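Local coordinates for CRISPR-associated protein CasA/Cse1 (Thermus thermophilus, PDB 4AN8) that forms part of the Cascade ribonucleoprotein complex and probably helps target invading nucleic acids in CRISPR-based adaptive immunity, at residues L392-L395 with A396-A400; D438-F441 with P442-F445; D455-R458 with E459-R462. One frame throughout, in Å; residues are numbered along the deposited sequence.

Interaction 1: residues L392-L395 with A396-A400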
ATOM      1  N   LEU A 392      -9.417  17.906 -22.545  1.00 35.71           N
ATOM      2  CA  LEU A 392     -10.741  17.868 -21.917  1.00 35.71           C
ATOM      3  C   LEU A 392     -10.866  18.868 -20.778  1.00 35.71           C
ATOM      4  O   LEU A 392     -11.882  19.559 -20.665  1.00 35.71           O
ATOM      5  CB  LEU A 392     -11.094  16.459 -21.431  1.00 32.67           C
ATOM      6  CG  LEU A 392     -11.278  15.455 -22.570  1.00 32.67           C
ATOM      7  CD1 LEU A 392     -11.459  14.008 -22.062  1.00 32.67           C
ATOM      8  CD2 LEU A 392     -12.435  15.871 -23.498  1.00 32.67           C
ATOM      9  N   LYS A 393      -9.850  18.947 -19.925  1.00 31.46           N
ATOM     10  CA  LYS A 393      -9.872  19.918 -18.834  1.00 31.46           C
ATOM     11  C   LYS A 393      -9.996  21.349 -19.379  1.00 31.46           C
ATOM     12  O   LYS A 393     -10.680  22.202 -18.801  1.00 31.46           O
ATOM     13  CB  LYS A 393      -8.618  19.781 -17.965  1.00 53.58           C
ATOM     14  CG  LYS A 393      -8.503  20.794 -16.832  1.00 53.58           C
ATOM     15  CD  LYS A 393      -7.136  20.679 -16.168  1.00 53.58           C
ATOM     16  CE  LYS A 393      -6.970  21.643 -14.999  1.00 53.58           C
ATOM     17  NZ  LYS A 393      -7.916  21.371 -13.858  1.00 53.58           N
ATOM     18  N   HIS A 394      -9.329  21.616 -20.490  1.00 31.27           N
ATOM     19  CA  HIS A 394      -9.373  22.948 -21.061  1.00 31.27           C
ATOM     20  C   HIS A 394     -10.766  23.201 -21.631  1.00 31.27           C
ATOM     21  O   HIS A 394     -11.354  24.270 -21.440  1.00 31.27           O
ATOM     22  CB  HIS A 394      -8.309  23.109 -22.149  1.00 56.19           C
ATOM     23  CG  HIS A 394      -8.314  24.458 -22.798  1.00 56.19           C
ATOM     24  ND1 HIS A 394      -8.646  24.645 -24.122  1.00 56.19           N
ATOM     25  CD2 HIS A 394      -8.048  25.688 -22.299  1.00 56.19           C
ATOM     26  CE1 HIS A 394      -8.570  25.933 -24.416  1.00 56.19           C
ATOM     27  NE2 HIS A 394      -8.210  26.587 -23.326  1.00 56.19           N
ATOM     28  N   LEU A 395     -11.293  22.199 -22.319  1.00 30.97           N
ATOM     29  CA  LEU A 395     -12.647  22.267 -22.834  1.00 30.97           C
ATOM     30  C   LEU A 395     -13.621  22.624 -21.697  1.00 30.97           C
ATOM     31  O   LEU A 395     -14.419  23.556 -21.828  1.00 30.97           O
ATOM     32  CB  LEU A 395     -13.012  20.938 -23.478  1.00 36.81           C
ATOM     33  CG  LEU A 395     -14.093  20.939 -24.554  1.00 36.81           C
ATOM     34  CD1 LEU A 395     -14.324  19.527 -25.093  1.00 36.81           C
ATOM     35  CD2 LEU A 395     -15.365  21.490 -23.987  1.00 36.81           C
ATOM     36  N   ALA A 396     -13.532  21.909 -20.572  1.00 35.59           N
ATOM     37  CA  ALA A 396     -14.423  22.148 -19.435  1.00 35.59           C
ATOM     38  C   ALA A 396     -14.296  23.568 -18.903  1.00 35.59           C
ATOM     39  O   ALA A 396     -15.289  24.187 -18.529  1.00 35.59           O
ATOM     40  CB  ALA A 396     -14.170  21.131 -18.306  1.00 42.01           C
ATOM     41  N   GLN A 397     -13.073  24.088 -18.870  1.00 43.28           N
ATOM     42  CA  GLN A 397     -12.850  25.483 -18.484  1.00 43.28           C
ATOM     43  C   GLN A 397     -13.541  26.473 -19.437  1.00 43.28           C
ATOM     44  O   GLN A 397     -14.172  27.434 -18.986  1.00 43.28           O
ATOM     45  CB  GLN A 397     -11.354  25.790 -18.420  1.00 47.43           C
ATOM     46  CG  GLN A 397     -10.706  25.429 -17.108  1.00 47.43           C
ATOM     47  CD  GLN A 397      -9.209  25.226 -17.238  1.00 47.43           C
ATOM     48  OE1 GLN A 397      -8.629  25.446 -18.306  1.00 47.43           O
ATOM     49  NE2 GLN A 397      -8.574  24.795 -16.157  1.00 47.43           N
ATOM     50  N   GLU A 398     -13.413  26.241 -20.747  1.00 35.10           N
ATOM     51  CA  GLU A 398     -14.029  27.124 -21.738  1.00 35.10           C
ATOM     52  C   GLU A 398     -15.574  27.036 -21.694  1.00 35.10           C
ATOM     53  O   GLU A 398     -16.269  28.034 -21.889  1.00 35.10           O
ATOM     54  CB  GLU A 398     -13.502  26.829 -23.142  1.00 68.63           C
ATOM     55  CG  GLU A 398     -12.037  27.173 -23.345  1.00 68.63           C
ATOM     56  CD  GLU A 398     -11.782  28.678 -23.449  1.00 68.63           C
ATOM     57  OE1 GLU A 398     -11.842  29.372 -22.411  1.00 68.63           O
ATOM     58  OE2 GLU A 398     -11.510  29.166 -24.572  1.00 68.63           O
ATOM     59  N   VAL A 399     -16.109  25.848 -21.435  1.00 36.32           N
ATOM     60  CA  VAL A 399     -17.546  25.726 -21.244  1.00 36.32           C
ATOM     61  C   VAL A 399     -17.991  26.581 -20.070  1.00 36.32           C
ATOM     62  O   VAL A 399     -18.866  27.436 -20.220  1.00 36.32           O
ATOM     63  CB  VAL A 399     -18.003  24.269 -21.048  1.00 30.20           C
ATOM     64  CG1 VAL A 399     -19.403  24.230 -20.425  1.00 30.20           C
ATOM     65  CG2 VAL A 399     -17.966  23.534 -22.383  1.00 30.20           C
ATOM     66  N   ALA A 400     -17.373  26.370 -18.912  1.00 42.31           N
ATOM     67  CA  ALA A 400     -17.736  27.127 -17.719  1.00 42.31           C
ATOM     68  C   ALA A 400     -17.706  28.633 -17.971  1.00 42.31           C
ATOM     69  O   ALA A 400     -18.613  29.349 -17.567  1.00 42.31           O
ATOM     70  CB  ALA A 400     -16.835  26.769 -16.562  1.00 30.39           C
TER

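Interaction 2: residues D438-F441 with P442-F445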
ATOM      1  N   ASP A 438     -10.196   4.139 -15.879  1.00 32.90           N
ATOM      2  CA  ASP A 438      -9.976   3.219 -14.757  1.00 32.90           C
ATOM      3  C   ASP A 438     -10.459   1.801 -15.089  1.00 32.90           C
ATOM      4  O   ASP A 438      -9.786   0.831 -14.762  1.00 32.90           O
ATOM      5  CB  ASP A 438     -10.661   3.712 -13.482  1.00 34.09           C
ATOM      6  CG  ASP A 438      -9.953   4.890 -12.862  1.00 34.09           C
ATOM      7  OD1 ASP A 438      -8.709   5.014 -13.010  1.00 34.09           O
ATOM      8  OD2 ASP A 438     -10.644   5.715 -12.221  1.00 34.09           O
ATOM      9  N   GLY A 439     -11.617   1.690 -15.751  1.00 34.40           N
ATOM     10  CA  GLY A 439     -12.108   0.412 -16.230  1.00 34.40           C
ATOM     11  C   GLY A 439     -11.339  -0.133 -17.424  1.00 34.40           C
ATOM     12  O   GLY A 439     -11.204  -1.346 -17.593  1.00 34.40           O
ATOM     13  N   ALA A 440     -10.831   0.753 -18.274  1.00 32.02           N
ATOM     14  CA  ALA A 440     -10.129   0.291 -19.463  1.00 32.02           C
ATOM     15  C   ALA A 440      -8.670  -0.053 -19.177  1.00 32.02           C
ATOM     16  O   ALA A 440      -8.077  -0.886 -19.872  1.00 32.02           O
ATOM     17  CB  ALA A 440     -10.211   1.335 -20.577  1.00 35.28           C
ATOM     18  N   PHE A 441      -8.081   0.591 -18.174  1.00 28.83           N
ATOM     19  CA  PHE A 441      -6.648   0.402 -17.950  1.00 28.83           C
ATOM     20  C   PHE A 441      -6.166  -1.042 -17.759  1.00 28.83           C
ATOM     21  O   PHE A 441      -5.163  -1.425 -18.359  1.00 28.83           O
ATOM     22  CB  PHE A 441      -6.083   1.291 -16.836  1.00 29.12           C
ATOM     23  CG  PHE A 441      -4.586   1.193 -16.723  1.00 29.12           C
ATOM     24  CD1 PHE A 441      -3.775   1.772 -17.679  1.00 29.12           C
ATOM     25  CD2 PHE A 441      -3.996   0.464 -15.697  1.00 29.12           C
ATOM     26  CE1 PHE A 441      -2.396   1.661 -17.600  1.00 29.12           C
ATOM     27  CE2 PHE A 441      -2.618   0.353 -15.609  1.00 29.12           C
ATOM     28  CZ  PHE A 441      -1.818   0.959 -16.560  1.00 29.12           C
ATOM     29  N   PRO A 442      -6.854  -1.835 -16.916  1.00 36.44           N
ATOM     30  CA  PRO A 442      -6.431  -3.230 -16.684  1.00 36.44           C
ATOM     31  C   PRO A 442      -6.318  -4.055 -17.955  1.00 36.44           C
ATOM     32  O   PRO A 442      -5.402  -4.876 -18.045  1.00 36.44           O
ATOM     33  CB  PRO A 442      -7.542  -3.805 -15.806  1.00 36.08           C
ATOM     34  CG  PRO A 442      -8.083  -2.603 -15.070  1.00 36.08           C
ATOM     35  CD  PRO A 442      -7.915  -1.409 -15.984  1.00 36.08           C
ATOM     36  N   ARG A 443      -7.236  -3.859 -18.902  1.00 37.88           N
ATOM     37  CA  ARG A 443      -7.240  -4.617 -20.160  1.00 37.88           C
ATOM     38  C   ARG A 443      -6.012  -4.257 -20.969  1.00 37.88           C
ATOM     39  O   ARG A 443      -5.286  -5.123 -21.431  1.00 37.88           O
ATOM     40  CB  ARG A 443      -8.491  -4.314 -20.983  1.00 79.09           C
ATOM     41  CG  ARG A 443      -9.790  -4.295 -20.202  1.00 79.09           C
ATOM     42  CD  ARG A 443     -10.978  -4.270 -21.159  1.00 79.09           C
ATOM     43  NE  ARG A 443     -10.707  -3.440 -22.335  1.00 79.09           N
ATOM     44  CZ  ARG A 443     -11.274  -2.260 -22.573  1.00 79.09           C
ATOM     45  NH1 ARG A 443     -12.163  -1.766 -21.719  1.00 79.09           N
ATOM     46  NH2 ARG A 443     -10.958  -1.577 -23.669  1.00 79.09           N
ATOM     47  N   PHE A 444      -5.774  -2.963 -21.129  1.00 26.81           N
ATOM     48  CA  PHE A 444      -4.551  -2.515 -21.782  1.00 26.81           C
ATOM     49  C   PHE A 444      -3.311  -3.021 -21.026  1.00 26.81           C
ATOM     50  O   PHE A 444      -2.398  -3.590 -21.627  1.00 26.81           O
ATOM     51  CB  PHE A 444      -4.514  -0.992 -21.863  1.00 29.26           C
ATOM     52  CG  PHE A 444      -3.146  -0.451 -22.154  1.00 29.26           C
ATOM     53  CD1 PHE A 444      -2.672  -0.395 -23.465  1.00 29.26           C
ATOM     54  CD2 PHE A 444      -2.318  -0.039 -21.124  1.00 29.26           C
ATOM     55  CE1 PHE A 444      -1.400   0.083 -23.736  1.00 29.26           C
ATOM     56  CE2 PHE A 444      -1.056   0.433 -21.380  1.00 29.26           C
ATOM     57  CZ  PHE A 444      -0.581   0.488 -22.683  1.00 29.26           C
ATOM     58  N   PHE A 445      -3.296  -2.824 -19.705  1.00 28.37           N
ATOM     59  CA  PHE A 445      -2.116  -3.124 -18.895  1.00 28.37           C
ATOM     60  C   PHE A 445      -1.693  -4.576 -19.034  1.00 28.37           C
ATOM     61  O   PHE A 445      -0.503  -4.876 -19.186  1.00 28.37           O
ATOM     62  CB  PHE A 445      -2.348  -2.793 -17.412  1.00 27.31           C
ATOM     63  CG  PHE A 445      -1.071  -2.632 -16.613  1.00 27.31           C
ATOM     64  CD1 PHE A 445      -0.036  -1.830 -17.083  1.00 27.31           C
ATOM     65  CD2 PHE A 445      -0.908  -3.274 -15.390  1.00 27.31           C
ATOM     66  CE1 PHE A 445       1.125  -1.664 -16.346  1.00 27.31           C
ATOM     67  CE2 PHE A 445       0.252  -3.109 -14.652  1.00 27.31           C
ATOM     68  CZ  PHE A 445       1.274  -2.304 -15.137  1.00 27.31           C
TER

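Interaction 3: residues D455-R458 with E459-R462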
ATOM      1  N   ASP A 455      -3.130   0.491 -29.823  1.00 52.30           N
ATOM      2  CA  ASP A 455      -4.329   0.657 -30.627  1.00 52.30           C
ATOM      3  C   ASP A 455      -5.580   0.419 -29.799  1.00 52.30           C
ATOM      4  O   ASP A 455      -6.543   1.178 -29.894  1.00 52.30           O
ATOM      5  CB  ASP A 455      -4.298  -0.269 -31.845  1.00 73.64           C
ATOM      6  CG  ASP A 455      -3.145   0.050 -32.784  1.00 73.64           C
ATOM      7  OD1 ASP A 455      -2.874   1.250 -33.020  1.00 73.64           O
ATOM      8  OD2 ASP A 455      -2.504  -0.903 -33.276  1.00 73.64           O
ATOM      9  N   LEU A 456      -5.572  -0.628 -28.985  1.00 43.46           N
ATOM     10  CA  LEU A 456      -6.690  -0.863 -28.082  1.00 43.46           C
ATOM     11  C   LEU A 456      -6.872   0.351 -27.171  1.00 43.46           C
ATOM     12  O   LEU A 456      -7.992   0.771 -26.887  1.00 43.46           O
ATOM     13  CB  LEU A 456      -6.472  -2.129 -27.250  1.00102.24           C
ATOM     14  CG  LEU A 456      -6.697  -3.455 -27.978  1.00102.24           C
ATOM     15  CD1 LEU A 456      -8.068  -3.472 -28.649  1.00102.24           C
ATOM     16  CD2 LEU A 456      -5.591  -3.739 -28.993  1.00102.24           C
ATOM     17  N   TRP A 457      -5.762   0.933 -26.736  1.00 35.57           N
ATOM     18  CA  TRP A 457      -5.816   2.030 -25.787  1.00 35.57           C
ATOM     19  C   TRP A 457      -6.453   3.238 -26.457  1.00 35.57           C
ATOM     20  O   TRP A 457      -7.325   3.899 -25.875  1.00 35.57           O
ATOM     21  CB  TRP A 457      -4.409   2.359 -25.299  1.00 28.40           C
ATOM     22  CG  TRP A 457      -4.342   3.385 -24.217  1.00 28.40           C
ATOM     23  CD1 TRP A 457      -3.664   4.557 -24.258  1.00 28.40           C
ATOM     24  CD2 TRP A 457      -4.957   3.317 -22.916  1.00 28.40           C
ATOM     25  NE1 TRP A 457      -3.815   5.233 -23.075  1.00 28.40           N
ATOM     26  CE2 TRP A 457      -4.608   4.498 -22.234  1.00 28.40           C
ATOM     27  CE3 TRP A 457      -5.777   2.379 -22.273  1.00 28.40           C
ATOM     28  CZ2 TRP A 457      -5.040   4.770 -20.934  1.00 28.40           C
ATOM     29  CZ3 TRP A 457      -6.224   2.651 -20.990  1.00 28.40           C
ATOM     30  CH2 TRP A 457      -5.849   3.841 -20.330  1.00 28.40           C
ATOM     31  N   ARG A 458      -6.018   3.515 -27.685  1.00 34.69           N
ATOM     32  CA  ARG A 458      -6.541   4.650 -28.444  1.00 34.69           C
ATOM     33  C   ARG A 458      -8.042   4.511 -28.632  1.00 34.69           C
ATOM     34  O   ARG A 458      -8.782   5.487 -28.514  1.00 34.69           O
ATOM     35  CB  ARG A 458      -5.853   4.792 -29.797  1.00 99.82           C
ATOM     36  CG  ARG A 458      -6.238   6.075 -30.519  1.00 99.82           C
ATOM     37  CD  ARG A 458      -5.359   6.317 -31.730  1.00 99.82           C
ATOM     38  NE  ARG A 458      -4.001   5.835 -31.504  1.00 99.82           N
ATOM     39  CZ  ARG A 458      -3.498   4.741 -32.066  1.00 99.82           C
ATOM     40  NH1 ARG A 458      -4.240   4.027 -32.904  1.00 99.82           N
ATOM     41  NH2 ARG A 458      -2.253   4.367 -31.800  1.00 99.82           N
ATOM     42  N   GLU A 459      -8.491   3.291 -28.892  1.00 36.93           N
ATOM     43  CA  GLU A 459      -9.922   3.031 -28.953  1.00 36.93           C
ATOM     44  C   GLU A 459     -10.591   3.363 -27.620  1.00 36.93           C
ATOM     45  O   GLU A 459     -11.659   3.989 -27.584  1.00 36.93           O
ATOM     46  CB  GLU A 459     -10.194   1.576 -29.334  1.00111.78           C
ATOM     47  CG  GLU A 459      -9.498   1.126 -30.610  1.00111.78           C
ATOM     48  CD  GLU A 459      -9.785   2.033 -31.797  1.00111.78           C
ATOM     49  OE1 GLU A 459     -10.825   2.728 -31.788  1.00111.78           O
ATOM     50  OE2 GLU A 459      -8.961   2.056 -32.739  1.00111.78           O
ATOM     51  N   ALA A 460      -9.966   2.947 -26.522  1.00 31.06           N
ATOM     52  CA  ALA A 460     -10.548   3.197 -25.206  1.00 31.06           C
ATOM     53  C   ALA A 460     -10.545   4.686 -24.894  1.00 31.06           C
ATOM     54  O   ALA A 460     -11.496   5.200 -24.327  1.00 31.06           O
ATOM     55  CB  ALA A 460      -9.811   2.408 -24.127  1.00 27.81           C
ATOM     56  N   LEU A 461      -9.476   5.380 -25.275  1.00 32.91           N
ATOM     57  CA  LEU A 461      -9.421   6.833 -25.109  1.00 32.91           C
ATOM     58  C   LEU A 461     -10.581   7.518 -25.848  1.00 32.91           C
ATOM     59  O   LEU A 461     -11.243   8.414 -25.313  1.00 32.91           O
ATOM     60  CB  LEU A 461      -8.085   7.392 -25.603  1.00 46.49           C
ATOM     61  CG  LEU A 461      -6.847   7.041 -24.774  1.00 46.49           C
ATOM     62  CD1 LEU A 461      -5.597   7.675 -25.353  1.00 46.49           C
ATOM     63  CD2 LEU A 461      -7.044   7.484 -23.348  1.00 46.49           C
ATOM     64  N   ARG A 462     -10.828   7.082 -27.078  1.00 38.87           N
ATOM     65  CA  ARG A 462     -11.913   7.642 -27.879  1.00 38.87           C
ATOM     66  C   ARG A 462     -13.256   7.453 -27.166  1.00 38.87           C
ATOM     67  O   ARG A 462     -13.996   8.415 -26.932  1.00 38.87           O
ATOM     68  CB  ARG A 462     -11.925   6.992 -29.266  1.00 73.52           C
ATOM     69  CG  ARG A 462     -12.432   7.886 -30.381  1.00 73.52           C
ATOM     70  CD  ARG A 462     -12.036   7.348 -31.753  1.00 73.52           C
ATOM     71  NE  ARG A 462     -11.105   8.243 -32.449  1.00 73.52           N
ATOM     72  CZ  ARG A 462      -9.914   7.878 -32.923  1.00 73.52           C
ATOM     73  NH1 ARG A 462      -9.493   6.626 -32.788  1.00 73.52           N
ATOM     74  NH2 ARG A 462      -9.142   8.764 -33.542  1.00 73.52           N
TER

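Interaction 1: residues L392-L395 with A396-A400
L395 and V399, one helical turn apart, make the tight, greasy part of this contact: CD2 of L395 rests against CG2 of V399 at 3.7 Å. The L395 side chain has its CG turned away from its own backbone N (chi1 -155°), beside the carbonyl carbon, and that swings CD2 toward the next turn. The V399 branch that meets it, CG2, also lies 3.6 Å from L395 O. Beneath them the backbone is regular alpha-helix, with V399 N bonded to L395 O at 2.9 Å and A396 N to L392 O at the same length. Both side chains are buried, as is L392.

Round the helix the contact loosens toward solvent, where K393, H394 and Q397 are exposed and E398 partly so. H394 and E398 run side by side in the same direction, and E398 CG sits over one face of the imidazole, 4.1 Å from its centroid, in a CH-pi contact displaced toward the ring's rim. The carboxylate is tilted 24° from the ring plane, without a charged contact: H394 NE2 and E398 OE2 are 4.4 Å apart. Further round, the Q397 amide stands at 88° to the H394 ring, while its NE2 lies nearest the aliphatic part of K393, 3.7 Å from CE.

The buried face belongs to a bundle of C-terminal helices. L395 packs on W469 of helix 453-476 and F493 of helix 483-499, V399 on L476 and A485, and L392 on L429 and Y433 of helix 429-446, while A400 turns to L423 and A424 of helix 417-426.

Interaction 2: residues D438-F441 with P442-F445
The F441 ring carries F445 CB over one face, in a CH-pi contact 4.0 Å from the centroid and displaced toward the rim. The rings of F441 and F445 are within 26° of parallel yet slid well apart, centroids 4.9 Å from each other, so they overlap little. F441 CE2 lies over a face of the F445 ring, and the closest carbons are F441 CZ and F445 CD1 at 3.4 Å. F444 meets F441 differently: F441 CE1 comes to the edge of the F444 ring, near its plane, 3.9 Å from CD2. With CG anti to the backbone N (chi1 -174°), F441 sends its ring along the helix to the turn where both of these phenylalanines stand. W304 stacks on F441 as well, and L378 and L382 of helix 372-403 pack against it.

Over one face of the R443 guanidinium lies A440 CA, 3.7 Å from NH1, but this side chain is poorly ordered.

P442 has no N-H to give, and its CD lies 3.2 Å from D438 O, where the helical bond would otherwise run. The helix kinks here. A440 O takes two weak bonds, from R443 N and F444 N, before the normal pattern resumes with F445 N to F441 O at 2.7 Å. Among the side chains it is aromatic packing, with no polar side-chain bond across the contact, that supplements the thinned backbone bonding.

Interaction 3: residues D455-R458 with E459-R462
L461 N gives a short, nearly straight backbone bond to W457 O, 2.7 Å long, the tightest of four consecutive helical bonds that run from E459 N to R462 N. The main side-chain polar interaction is the salt bridge from R458 NH1 to D455 OD1, at 3.1 Å, with D455 three residues before R458. The carboxylate uses its anti lone pair, and the oxygen lies 19° out of the guanidinium plane; a second bond from NH2 to the same OD1 is weak. The bend at chi3 curls R458 back to D455. E459 stays out of this pair: its carboxylate OE2 is 5.1 Å from R458 NH1, and its CG presses against D455 O instead, at 3.0 Å.

Farther along, R458 and R462, both partly exposed and both touching L500, lie side by side and point the same way. Their side chains come nearest at R462 NH1 and R458 CG, 4.0 Å apart, and the guanidinium planes are turned well away from each other.

The packing is centred on W457. A chi1 of -174° sets the indole beside the carbonyl carbon of W457, alongside the next turn, where L461 covers one face of it. L461 CG sits 4.1 Å from the centroid of the five-membered ring, a CH-pi contact only 17° off the ring normal, and its methyls reach toward the rim, CD1 near W457 CD1 and NE1, CD2 near CE2. The A460 methyl group touches the indole more lightly.

W457 NE1 is satisfied by A381 O of helix 372-403, which holds the indole against that helix beside A385. L461 packs on M384 and A385 of the same helix and on Y433 and L437 of helix 429-446, so this face of helix 453-476 lies between the two.

In the fold
Going along the chain, interaction 1 lies near the end of helix 372-403, interaction 2 on helix 429-446 and interaction 3 near the start of helix 453-476. Each joins adjacent turns of one helix, so none closes a loop; they follow in series, without nesting or crossing. Interactions 2 and 3 touch directly, their centres 10 Å apart, where F444 CB meets W457 CE3 at 3.6 Å and the methyls of A440 and A460 meet. Interaction 1 stands about 22 Å from interaction 3 and 25 Å from interaction 2, centre to centre. Earlier turns of helix 372-403 bridge the gap by packing on both, tying all three into the C-terminal helical bundle.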